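Beta-1,3-1,4-glucanase (PDB 5H4R) hydrolyses mixed-linkage beta-1,3-1,4-glucans such as lichenan, acting as a glycoside hydrolase of family 5. Local coordinates at residues H142-G147 / R190-R195. The protein carries 1 engineered substitution. Sequence-based numbering, arbitrary orientation.
With BGC (beta-D-glucopyranose), chain B.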
ATOM      1  N   HIS A 142       0.340  -8.811   6.467  1.00  9.85           N
ATOM      2  CA  HIS A 142       0.197 -10.258   6.222  1.00  9.58           C
ATOM      3  C   HIS A 142      -0.395 -10.966   7.437  1.00 10.71           C
ATOM      4  O   HIS A 142       0.198 -11.886   8.004  1.00 11.24           O
ATOM      5  CB  HIS A 142       1.518 -10.934   5.870  1.00  9.49           C
ATOM      6  CG  HIS A 142       2.145 -10.501   4.588  1.00 10.29           C
ATOM      7  ND1 HIS A 142       1.468 -10.454   3.385  1.00 13.63           N
ATOM      8  CD2 HIS A 142       3.427 -10.147   4.313  1.00 13.30           C
ATOM      9  CE1 HIS A 142       2.299 -10.055   2.433  1.00 12.08           C
ATOM     10  NE2 HIS A 142       3.495  -9.876   2.969  1.00 11.88           N
ATOM     11  N   ASP A 143      -1.609 -10.544   7.796  1.00 10.93           N
ATOM     12  CA  ASP A 143      -2.381 -11.106   8.894  1.00  9.13           C
ATOM     13  C   ASP A 143      -3.683 -11.731   8.400  1.00 10.50           C
ATOM     14  O   ASP A 143      -4.647 -11.847   9.155  1.00 10.59           O
ATOM     15  CB  ASP A 143      -2.696 -10.036   9.940  1.00  8.50           C
ATOM     16  CG  ASP A 143      -1.458  -9.504  10.648  1.00 10.65           C
ATOM     17  OD1 ASP A 143      -0.427 -10.190  10.657  1.00  9.85           O
ATOM     18  OD2 ASP A 143      -1.550  -8.415  11.258  1.00 10.77           O
ATOM     19  N   ILE A 144      -3.730 -12.166   7.142  1.00 10.36           N
ATOM     20  CA  ILE A 144      -4.978 -12.622   6.536  1.00  9.93           C
ATOM     21  C   ILE A 144      -5.031 -14.138   6.729  1.00 14.93           C
ATOM     22  O   ILE A 144      -4.569 -14.922   5.897  1.00 16.77           O
ATOM     23  CB  ILE A 144      -5.089 -12.202   5.073  1.00  9.65           C
ATOM     24  CG1 ILE A 144      -4.760 -10.707   4.915  1.00 11.19           C
ATOM     25  CG2 ILE A 144      -6.484 -12.540   4.528  1.00 15.30           C
ATOM     26  CD1 ILE A 144      -5.662  -9.748   5.703  1.00 12.75           C
ATOM     27  N   MET A 145      -5.616 -14.554   7.847  1.00 10.68           N
ATOM     28  CA  MET A 145      -5.712 -15.965   8.188  1.00 13.82           C
ATOM     29  C   MET A 145      -6.816 -16.138   9.218  1.00 14.98           C
ATOM     30  O   MET A 145      -7.063 -15.230  10.022  1.00 15.42           O
ATOM     31  CB  MET A 145      -4.370 -16.488   8.719  1.00 25.80           C
ATOM     32  CG  MET A 145      -3.629 -15.523   9.597  1.00 36.84           C
ATOM     33  SD  MET A 145      -1.834 -15.836   9.710  1.00 32.31           S
ATOM     34  CE  MET A 145      -1.935 -17.400  10.539  1.00 29.85           C
ATOM     35  N   PRO A 146      -7.488 -17.281   9.228  1.00 15.03           N
ATOM     36  CA  PRO A 146      -8.497 -17.524  10.256  1.00 16.83           C
ATOM     37  C   PRO A 146      -7.893 -17.371  11.649  1.00 17.88           C
ATOM     38  O   PRO A 146      -6.784 -17.821  11.919  1.00 21.84           O
ATOM     39  CB  PRO A 146      -8.945 -18.963   9.973  1.00 24.88           C
ATOM     40  CG  PRO A 146      -8.651 -19.155   8.508  1.00 21.41           C
ATOM     41  CD  PRO A 146      -7.372 -18.411   8.286  1.00 18.14           C
ATOM     42  N   GLY A 147      -8.621 -16.698  12.525  1.00 23.23           N
ATOM     43  CA  GLY A 147      -8.117 -16.400  13.841  1.00 24.77           C
ATOM     44  C   GLY A 147      -7.519 -15.021  13.970  1.00 19.61           C
ATOM     45  O   GLY A 147      -7.388 -14.523  15.094  1.00 17.64           O
ATOM     46  N   ARG A 190      -8.774 -10.818   1.751  1.00  7.73           N
ATOM     47  CA  ARG A 190      -9.198 -11.790   0.752  1.00 10.12           C
ATOM     48  C   ARG A 190      -9.335 -13.157   1.408  1.00 11.00           C
ATOM     49  O   ARG A 190      -8.896 -13.378   2.536  1.00 12.62           O
ATOM     50  CB  ARG A 190      -8.203 -11.868  -0.401  1.00  9.57           C
ATOM     51  CG  ARG A 190      -6.853 -12.449   0.021  1.00 11.26           C
ATOM     52  CD  ARG A 190      -5.756 -12.094  -0.950  1.00 10.72           C
ATOM     53  NE  ARG A 190      -4.555 -12.850  -0.652  1.00 10.83           N
ATOM     54  CZ  ARG A 190      -3.656 -12.508   0.265  1.00 13.79           C
ATOM     55  NH1 ARG A 190      -3.820 -11.409   0.997  1.00 14.91           N
ATOM     56  NH2 ARG A 190      -2.607 -13.278   0.480  1.00 13.84           N
ATOM     57  N   LEU A 191      -9.918 -14.083   0.660  1.00  9.30           N
ATOM     58  CA  LEU A 191      -9.938 -15.479   1.048  1.00  9.59           C
ATOM     59  C   LEU A 191      -8.636 -16.055   0.524  1.00 16.19           C
ATOM     60  O   LEU A 191      -8.227 -15.728  -0.591  1.00 23.83           O
ATOM     61  CB  LEU A 191     -11.159 -16.191   0.456  1.00 10.30           C
ATOM     62  CG  LEU A 191     -12.518 -15.563   0.810  1.00 12.10           C
ATOM     63  CD1 LEU A 191     -13.631 -16.195  -0.016  1.00 14.27           C
ATOM     64  CD2 LEU A 191     -12.798 -15.735   2.271  1.00 16.16           C
ATOM     65  N   THR A 192      -7.941 -16.832   1.333  1.00 17.64           N
ATOM     66  CA  THR A 192      -6.651 -17.369   0.912  1.00 15.19           C
ATOM     67  C   THR A 192      -6.747 -18.860   0.610  1.00 14.46           C
ATOM     68  O   THR A 192      -7.603 -19.570   1.130  1.00 17.13           O
ATOM     69  CB  THR A 192      -5.571 -17.143   1.968  1.00 19.26           C
ATOM     70  OG1 THR A 192      -5.941 -17.838   3.162  1.00 20.42           O
ATOM     71  CG2 THR A 192      -5.387 -15.678   2.244  1.00 23.46           C
ATOM     72  N   GLY A 193      -5.843 -19.330  -0.247  1.00 15.32           N
ATOM     73  CA  GLY A 193      -5.819 -20.727  -0.625  1.00 14.24           C
ATOM     74  C   GLY A 193      -7.129 -21.164  -1.239  1.00 16.00           C
ATOM     75  O   GLY A 193      -7.766 -22.112  -0.775  1.00 18.00           O
ATOM     76  N   SER A 194      -7.559 -20.438  -2.272  1.00 14.09           N
ATOM     77  CA  SER A 194      -8.887 -20.592  -2.856  1.00 12.65           C
ATOM     78  C   SER A 194      -8.846 -20.049  -4.267  1.00 12.79           C
ATOM     79  O   SER A 194      -8.094 -19.117  -4.556  1.00 12.43           O
ATOM     80  CB  SER A 194      -9.939 -19.830  -2.043  1.00 19.33           C
ATOM     81  OG  SER A 194     -11.047 -19.453  -2.842  1.00 23.72           O
ATOM     82  N   ARG A 195      -9.682 -20.620  -5.135  1.00 14.17           N
ATOM     83  CA  ARG A 195      -9.821 -20.077  -6.485  1.00 15.70           C
ATOM     84  C   ARG A 195     -10.243 -18.615  -6.455  1.00 14.84           C
ATOM     85  O   ARG A 195     -10.032 -17.894  -7.436  1.00 15.84           O
ATOM     86  CB  ARG A 195     -10.834 -20.892  -7.294  1.00 19.64           C
ATOM     87  CG  ARG A 195     -12.267 -20.778  -6.819  1.00 18.17           C
ATOM     88  CD  ARG A 195     -13.099 -21.924  -7.470  1.00 21.45           C
ATOM     89  NE  ARG A 195     -14.457 -22.021  -6.958  1.00 27.10           N
ATOM     90  CZ  ARG A 195     -14.767 -22.384  -5.708  1.00 41.88           C
ATOM     91  NH1 ARG A 195     -13.809 -22.673  -4.823  1.00 26.50           N
ATOM     92  NH2 ARG A 195     -16.040 -22.451  -5.334  1.00 40.76           N
TER
HETATM   93  C2  BGC B   3       7.308  -9.371  -1.693  1.00  8.22           C
HETATM   94  C3  BGC B   3       7.915 -10.766  -1.739  1.00 10.26           C
HETATM   95  C4  BGC B   3       7.421 -11.568  -0.536  1.00  7.49           C
HETATM   96  C5  BGC B   3       5.891 -11.545  -0.478  1.00  9.00           C
HETATM   97  C6  BGC B   3       5.347 -12.226   0.769  1.00  9.77           C
HETATM   98  C1  BGC B   3       5.794  -9.495  -1.643  1.00  8.86           C
HETATM   99  O2  BGC B   3       7.718  -8.646  -2.859  1.00  9.89           O
HETATM  100  O3  BGC B   3       9.340 -10.605  -1.702  1.00 10.37           O
HETATM  101  O4  BGC B   3       7.815 -12.933  -0.754  1.00  9.34           O
HETATM  102  O5  BGC B   3       5.436 -10.216  -0.463  1.00  7.84           O
HETATM  103  O6  BGC B   3       3.917 -12.389   0.633  1.00 13.02           O
HETATM  104  O   HOH W   1      -1.385 -11.299   2.866  1.00 10.33           O
HETATM  105  O   HOH W   2      -1.639  -9.833   2.873  1.00 22.73           O
HETATM  106  O   HOH W   3      -4.399 -17.494   5.142  1.00 21.16           O
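The backbone O of I144 accepts a 2.7 Å bond from a water that is also hydrogen-bonded to OG1 of T192. This water joins two loops of the (beta/alpha)8 barrel, those after strands 135-139 and 181-184, beside the glycan pocket. An inverse gamma turn centred on I144 is closed by a weak bond from M145 N to D143 O. The chi1 of I144, -49°, turns CG2 away from the backbone N and brings this methyl to 3.2 Å from R190 O. That contact is tight, and the buried R190 O has no polar partner in the model. The side chains of I144 and R190 cross at about a right angle. T192 CG2 lies 3.9 Å above one guanidinium face of R190, out near its border. R190 NE makes a salt bridge with E197, and NH1 bonds to the O of engineered Q188. NH1 also gives a bond to water that reaches H142 ND1; its two modelled positions are too close to be filled together. An alanine in place of H142 would probably leave this water without its ring partner and open a gap beside the sugar. H142 CE1 lies 3.4 Å from glucose O6.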